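Local atomic coordinates of KLLA0E08119p (Kluyveromyces lactis, PDB entry 3VA7), a protein that probably carboxylates urea to urea-1-carboxylate (allophanate) with ATP, hydrogencarbonate and a covalently attached biotin, this chain being the urea carboxylase part of a longer enzyme. Residues G497-G502 with D728-L733; V881-G886 with V890-D895. All blocks are in the same frame, centred on the assembly; numbering follows the deposited sequence.

Contact 1. Residues G497-G502 with D728-L733; sequences GYWRIG and DYVYSL. With BTI (5-(hexahydro-2-oxo-1H-thieno[3,4-D]imidazol-6-yl)pentanal), chain B.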
loop_
_atom_site.group_PDB
_atom_site.type_symbol
_atom_site.label_atom_id
_atom_site.label_comp_id
_atom_site.label_asym_id
_atom_site.label_seq_id
_atom_site.Cartn_x
_atom_site.Cartn_y
_atom_site.Cartn_z
ATOM N N GLY A 497 -3.115 9.539 14.831
ATOM C CA GLY A 497 -2.005 10.471 14.850
ATOM C C GLY A 497 -1.980 11.426 13.673
ATOM O O GLY A 497 -1.183 12.360 13.659
ATOM N N TYR A 498 -2.854 11.186 12.680
ATOM C CA TYR A 498 -2.692 11.782 11.358
ATOM C C TYR A 498 -3.976 12.223 10.686
ATOM O O TYR A 498 -3.993 12.435 9.494
ATOM C CB TYR A 498 -1.942 10.842 10.429
ATOM C CG TYR A 498 -0.625 10.310 10.920
ATOM C CD1 TYR A 498 0.563 10.996 10.714
ATOM C CD2 TYR A 498 -0.551 9.085 11.542
ATOM C CE1 TYR A 498 1.833 10.463 11.119
ATOM C CE2 TYR A 498 0.681 8.546 11.966
ATOM C CZ TYR A 498 1.860 9.233 11.744
ATOM O OH TYR A 498 3.050 8.660 12.189
ATOM N N TRP A 499 -5.045 12.423 11.424
ATOM C CA TRP A 499 -6.275 12.941 10.822
ATOM C C TRP A 499 -6.122 14.323 10.133
ATOM O O TRP A 499 -6.857 14.611 9.158
ATOM C CB TRP A 499 -7.365 12.989 11.889
ATOM C CG TRP A 499 -8.750 13.195 11.489
ATOM C CD1 TRP A 499 -9.541 14.246 11.832
ATOM C CD2 TRP A 499 -9.563 12.306 10.706
ATOM N NE1 TRP A 499 -10.821 14.106 11.258
ATOM C CE2 TRP A 499 -10.852 12.919 10.566
ATOM C CE3 TRP A 499 -9.328 11.046 10.076
ATOM C CZ2 TRP A 499 -11.893 12.317 9.855
ATOM C CZ3 TRP A 499 -10.381 10.443 9.336
ATOM C CH2 TRP A 499 -11.653 11.078 9.255
ATOM N N ARG A 500 -5.205 15.178 10.630
ATOM C CA ARG A 500 -4.962 16.536 10.037
ATOM C C ARG A 500 -4.392 16.419 8.617
ATOM O O ARG A 500 -4.465 17.377 7.807
ATOM C CB ARG A 500 -4.038 17.406 10.916
ATOM C CG ARG A 500 -2.651 16.834 11.039
ATOM C CD ARG A 500 -1.767 17.528 12.087
ATOM N NE ARG A 500 -0.412 16.992 11.957
ATOM C CZ ARG A 500 -0.022 15.775 12.348
ATOM N NH1 ARG A 500 -0.863 14.953 12.940
ATOM N NH2 ARG A 500 1.220 15.379 12.119
ATOM N N ILE A 501 -3.821 15.250 8.351
ATOM C CA ILE A 501 -3.317 14.925 7.048
ATOM C C ILE A 501 -4.378 14.201 6.205
ATOM O O ILE A 501 -4.311 14.158 4.962
ATOM C CB ILE A 501 -2.077 13.974 7.168
ATOM C CG1 ILE A 501 -1.138 14.421 8.288
ATOM C CG2 ILE A 501 -1.365 13.833 5.857
ATOM C CD1 ILE A 501 -0.530 15.777 8.099
ATOM N N GLY A 502 -5.324 13.558 6.862
ATOM C CA GLY A 502 -6.308 12.820 6.082
ATOM C C GLY A 502 -5.872 11.393 5.921
ATOM O O GLY A 502 -6.171 10.766 4.926
ATOM N N ASP A 728 -14.314 24.352 3.163
ATOM C CA ASP A 728 -13.776 23.062 3.606
ATOM C C ASP A 728 -13.140 23.176 4.993
ATOM O O ASP A 728 -12.407 24.156 5.271
ATOM C CB ASP A 728 -12.826 22.481 2.531
ATOM C CG ASP A 728 -13.502 22.361 1.145
ATOM O OD1 ASP A 728 -13.316 21.315 0.487
ATOM O OD2 ASP A 728 -14.255 23.303 0.734
ATOM N N TYR A 729 -13.492 22.199 5.853
ATOM C CA TYR A 729 -13.182 22.163 7.292
ATOM C C TYR A 729 -13.099 20.693 7.569
ATOM O O TYR A 729 -13.560 19.902 6.745
ATOM C CB TYR A 729 -14.300 22.832 8.162
ATOM C CG TYR A 729 -15.597 22.066 8.098
ATOM C CD1 TYR A 729 -16.511 22.320 7.108
ATOM C CD2 TYR A 729 -15.864 21.042 8.994
ATOM C CE1 TYR A 729 -17.700 21.602 7.016
ATOM C CE2 TYR A 729 -17.038 20.327 8.940
ATOM C CZ TYR A 729 -17.962 20.585 7.927
ATOM O OH TYR A 729 -19.135 19.831 7.828
ATOM N N VAL A 730 -12.530 20.312 8.703
ATOM C CA VAL A 730 -12.200 18.901 8.958
ATOM C C VAL A 730 -13.325 18.266 9.719
ATOM O O VAL A 730 -13.940 18.886 10.602
ATOM C CB VAL A 730 -10.893 18.708 9.673
ATOM C CG1 VAL A 730 -10.553 17.219 9.772
ATOM C CG2 VAL A 730 -9.767 19.475 8.914
ATOM N N TYR A 731 -13.662 17.063 9.329
ATOM C CA TYR A 731 -14.874 16.467 9.813
ATOM C C TYR A 731 -14.528 15.625 11.013
ATOM O O TYR A 731 -13.373 15.224 11.206
ATOM C CB TYR A 731 -15.424 15.482 8.791
ATOM C CG TYR A 731 -15.931 16.030 7.514
ATOM C CD1 TYR A 731 -16.372 17.337 7.404
ATOM C CD2 TYR A 731 -16.034 15.200 6.400
ATOM C CE1 TYR A 731 -16.894 17.833 6.154
ATOM C CE2 TYR A 731 -16.536 15.650 5.189
ATOM C CZ TYR A 731 -16.977 16.947 5.054
ATOM O OH TYR A 731 -17.500 17.348 3.823
ATOM N N SER A 732 -15.559 15.238 11.733
ATOM C CA SER A 732 -15.383 14.314 12.853
ATOM C C SER A 732 -15.692 12.883 12.467
ATOM O O SER A 732 -16.677 12.626 11.779
ATOM C CB SER A 732 -16.341 14.725 13.978
ATOM O OG SER A 732 -15.949 15.979 14.513
ATOM N N LEU A 733 -14.871 11.948 12.921
ATOM C CA LEU A 733 -15.282 10.553 12.906
ATOM C C LEU A 733 -16.729 10.443 13.424
ATOM O O LEU A 733 -17.090 10.952 14.534
ATOM C CB LEU A 733 -14.363 9.755 13.771
ATOM C CG LEU A 733 -13.325 8.871 13.114
ATOM C CD1 LEU A 733 -13.407 8.798 11.557
ATOM C CD2 LEU A 733 -11.908 9.255 13.622
HETATM C C11 BTI B . -19.155 6.837 0.510
HETATM O O11 BTI B . -19.448 7.255 -0.653
HETATM C C10 BTI B . -18.586 7.723 1.659
HETATM C C9 BTI B . -18.338 9.147 1.165
HETATM C C8 BTI B . -18.084 10.193 2.242
HETATM C C7 BTI B . -18.329 11.653 1.808
HETATM C C2 BTI B . -17.666 12.059 0.508
HETATM S S1 BTI B . -15.907 11.886 0.547
HETATM C C6 BTI B . -15.634 13.072 -0.722
HETATM C C5 BTI B . -16.804 14.031 -0.729
HETATM N N3 BTI B . -16.282 15.154 0.005
HETATM C C3 BTI B . -16.856 15.261 1.174
HETATM O O3 BTI B . -16.598 16.235 2.023
HETATM N N2 BTI B . -17.748 14.314 1.380
HETATM C C4 BTI B . -17.934 13.517 0.173
#
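The indole of Trp499 meets the backbone of Tyr731 through one polar bond. Its NE1 donates to Tyr731 O over 2.8 Å, with an N-H...O angle of 152°. The carbonyl oxygen sits at the ring edge, in the indole plane, and NE1 approaches it almost head-on, the C=O...N angle being 171°. Trp499 reaches across because its CG stands anti to the backbone N (chi1 -167°), which carries the indole toward 728-733 from residues 499-501, helical in backbone angles but part of a loop. The one N-H of a buried ring thus finds an acceptor, and because the oxygen lies in the ring plane, the bond also fixes how the indole is rotated.

Apolar contacts come from Val730, just before Tyr731, and Leu733, two residues after it. Val730 offers CG1, which lies 3.8 Å from Trp499 CD1 on the pyrrole side, the two side chains sliding past each other in opposite directions. At the far end of the indole, Leu733 CD1 comes within 3.7 Å of Trp499 CH2. Both methyls approach obliquely.

In the fold, this is a loop of the carboxyltransferase region, following strand 488-490, packed against the end of strand 725-730, where the chain turns into the biotin pocket. Tyr731 is a residue of that pocket, and its division of labour is clear: the backbone oxygen takes the indole N-H, while the phenol leads away from Trp499 and its OH is hydrogen-bonded to Phe756 N. The biotin group itself is hydrogen-bonded to Asn737 OD1 and Gly755 N.

Within the loop, Arg500 NH1 donates a hydrogen bond to Gly497 O at 2.7 Å, the oxygen lying close to the guanidinium plane. Ile501 CD1 lies on one face of that guanidinium, toward the rim.

Contact 2. Residues V881-G886 with V890-D895; sequences VEMSQG and VLIEFD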
loop_
_atom_site.group_PDB
_atom_site.type_symbol
_atom_site.label_atom_id
_atom_site.label_comp_id
_atom_site.label_asym_id
_atom_site.label_seq_id
_atom_site.Cartn_x
_atom_site.Cartn_y
_atom_site.Cartn_z
ATOM N N VAL A 881 -5.606 16.193 21.713
ATOM C CA VAL A 881 -5.055 15.057 20.943
ATOM C C VAL A 881 -4.454 15.450 19.576
ATOM O O VAL A 881 -3.364 15.004 19.221
ATOM C CB VAL A 881 -6.071 13.906 20.830
ATOM C CG1 VAL A 881 -5.618 12.836 19.811
ATOM C CG2 VAL A 881 -6.298 13.323 22.218
ATOM N N GLU A 882 -5.147 16.313 18.844
ATOM C CA GLU A 882 -4.750 16.653 17.485
ATOM C C GLU A 882 -5.570 17.863 17.000
ATOM O O GLU A 882 -6.770 17.956 17.231
ATOM C CB GLU A 882 -4.895 15.437 16.561
ATOM C CG GLU A 882 -4.672 15.776 15.131
ATOM C CD GLU A 882 -4.570 14.578 14.181
ATOM O OE1 GLU A 882 -3.839 14.718 13.188
ATOM O OE2 GLU A 882 -5.238 13.548 14.381
ATOM N N MET A 883 -4.892 18.829 16.399
ATOM C CA MET A 883 -5.583 19.984 15.844
ATOM C C MET A 883 -5.433 19.919 14.346
ATOM O O MET A 883 -4.293 19.850 13.829
ATOM C CB MET A 883 -5.005 21.280 16.409
ATOM C CG MET A 883 -4.949 21.224 17.879
ATOM S SD MET A 883 -3.954 22.465 18.715
ATOM C CE MET A 883 -5.085 23.806 18.524
ATOM N N SER A 884 -6.572 19.963 13.664
ATOM C CA SER A 884 -6.628 19.766 12.220
ATOM C C SER A 884 -7.040 20.995 11.423
ATOM O O SER A 884 -8.186 21.381 11.493
ATOM C CB SER A 884 -7.595 18.632 11.966
ATOM O OG SER A 884 -6.986 17.475 12.463
ATOM N N GLN A 885 -6.108 21.600 10.674
ATOM C CA GLN A 885 -6.390 22.808 9.846
ATOM C C GLN A 885 -7.354 22.638 8.652
ATOM O O GLN A 885 -7.133 21.767 7.770
ATOM C CB GLN A 885 -5.104 23.385 9.265
ATOM C CG GLN A 885 -4.820 24.662 9.823
ATOM C CD GLN A 885 -3.946 25.576 9.008
ATOM O OE1 GLN A 885 -4.432 26.556 8.432
ATOM N NE2 GLN A 885 -2.631 25.343 9.063
ATOM N N GLY A 886 -8.383 23.493 8.626
ATOM C CA GLY A 886 -9.196 23.677 7.442
ATOM C C GLY A 886 -9.087 25.103 6.895
ATOM O O GLY A 886 -8.213 25.864 7.284
ATOM N N VAL A 890 -10.487 25.049 12.551
ATOM C CA VAL A 890 -9.544 24.016 12.971
ATOM C C VAL A 890 -10.308 23.116 13.862
ATOM O O VAL A 890 -11.163 23.550 14.659
ATOM C CB VAL A 890 -8.261 24.582 13.739
ATOM C CG1 VAL A 890 -8.680 25.579 14.886
ATOM C CG2 VAL A 890 -7.359 23.437 14.294
ATOM N N LEU A 891 -10.048 21.840 13.736
ATOM C CA LEU A 891 -10.812 20.935 14.548
ATOM C C LEU A 891 -9.882 20.440 15.648
ATOM O O LEU A 891 -8.751 20.050 15.383
ATOM C CB LEU A 891 -11.356 19.811 13.680
ATOM C CG LEU A 891 -12.087 18.731 14.437
ATOM C CD1 LEU A 891 -13.479 19.214 14.839
ATOM C CD2 LEU A 891 -12.109 17.472 13.618
ATOM N N ILE A 892 -10.377 20.477 16.874
ATOM C CA ILE A 892 -9.593 20.148 18.015
ATOM C C ILE A 892 -10.109 18.883 18.654
ATOM O O ILE A 892 -11.269 18.848 19.123
ATOM C CB ILE A 892 -9.701 21.292 19.002
ATOM C CG1 ILE A 892 -8.829 22.421 18.502
ATOM C CG2 ILE A 892 -9.181 20.872 20.379
ATOM C CD1 ILE A 892 -9.415 23.659 18.634
ATOM N N GLU A 893 -9.268 17.847 18.657
ATOM C CA GLU A 893 -9.673 16.574 19.225
ATOM C C GLU A 893 -9.154 16.499 20.620
ATOM O O GLU A 893 -7.957 16.829 20.871
ATOM C CB GLU A 893 -9.187 15.354 18.427
ATOM C CG GLU A 893 -9.811 14.021 18.900
ATOM C CD GLU A 893 -9.210 12.752 18.243
ATOM O OE1 GLU A 893 -8.461 12.855 17.264
ATOM O OE2 GLU A 893 -9.466 11.621 18.729
ATOM N N PHE A 894 -10.021 16.066 21.540
ATOM C CA PHE A 894 -9.563 15.892 22.912
ATOM C C PHE A 894 -9.820 14.525 23.515
ATOM O O PHE A 894 -10.622 13.703 23.026
ATOM C CB PHE A 894 -10.091 16.997 23.835
ATOM C CG PHE A 894 -11.630 17.120 23.870
ATOM C CD1 PHE A 894 -12.354 16.720 25.012
ATOM C CD2 PHE A 894 -12.341 17.669 22.771
ATOM C CE1 PHE A 894 -13.756 16.851 25.062
ATOM C CE2 PHE A 894 -13.752 17.799 22.785
ATOM C CZ PHE A 894 -14.463 17.383 23.932
ATOM N N ASP A 895 -9.107 14.314 24.610
ATOM C CA ASP A 895 -9.260 13.161 25.470
ATOM C C ASP A 895 -10.051 13.593 26.710
ATOM O O ASP A 895 -9.512 14.217 27.606
ATOM C CB ASP A 895 -7.870 12.703 25.878
ATOM C CG ASP A 895 -7.889 11.392 26.585
ATOM O OD1 ASP A 895 -8.984 11.000 27.095
ATOM O OD2 ASP A 895 -6.802 10.764 26.627
#
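Strands 881-885 and 890-894 run antiparallel at 168°, their axes 4.5 Å apart at closest approach, as the two arms of a beta hairpin. Ser884 and Leu891 form a hydrogen-bonded pair, with Ser884 N to Leu891 O at 2.8 Å and Leu891 N to Ser884 O at 3.0 Å. Further along, Glu893 N donates to Glu882 O (2.9 Å), but the return bond, to Glu893 O, comes from Val881 N. Two residues, Val881 and Glu882, thus stand opposite the single Glu893, which makes a classic beta bulge.

Met883, Gln885, Val890 and Ile892 share one face of the sheet. Met883 and Ile892 lie side by side and point the same way; the bend of the methionine at chi3 (76°) brings CE to 4.0 Å from Ile892 CG1. Nearer the backbone, Met883 CB rests 3.8 Å from Val890 CG2. Helix 859-875 covers Met883 and Val890, and helix 901-912 takes up Ile892, giving the layering of helices on a sheet.

The other face carries Glu882, Ser884, Leu891 and Glu893. At the bulge Val881 crosses Glu893 and puts CG1 against its carboxylate, 3.8 Å from OE1, while CG2 turns to the backbone of Phe894 and Asp895. Glu893 gets there as an extended chain, CG anti to its backbone N (chi1 -171°). On this side Glu882 and Ser884 meet the 497-502 loop.

Across the bulge, Glu882 OE2 and Glu893 OE1 are 4.4 Å apart, like charges in a partly exposed setting. Glu882 has its compensation beyond the hairpin, in a salt bridge to Arg500 and a weak bond from Trp499 N. That pairing probably offsets the repulsion and keeps Glu882 ionised.

In the fold
The two contacts lie side by side, their centres about 8 Å apart, and the loop 497-502 touches the hairpin and the backbone of Tyr731, a pocket residue. Contact 2 reaches contact 1 through Glu882: OE1 lies 3.0 Å from Arg500 NH1, and OE2 is 3.2 Å from Trp499 N. Packing continues the junction, with Leu891 CD2 3.5 Å from Tyr731 O. Contact 1 borders the biotin site through Tyr731, whose side chain is about 6 Å from the bound urea. Contact 2 stands further back, the Leu891 side chain about 12 Å from the biotin group, while the side chain of Asp895 is about 7 Å from the sodium ion.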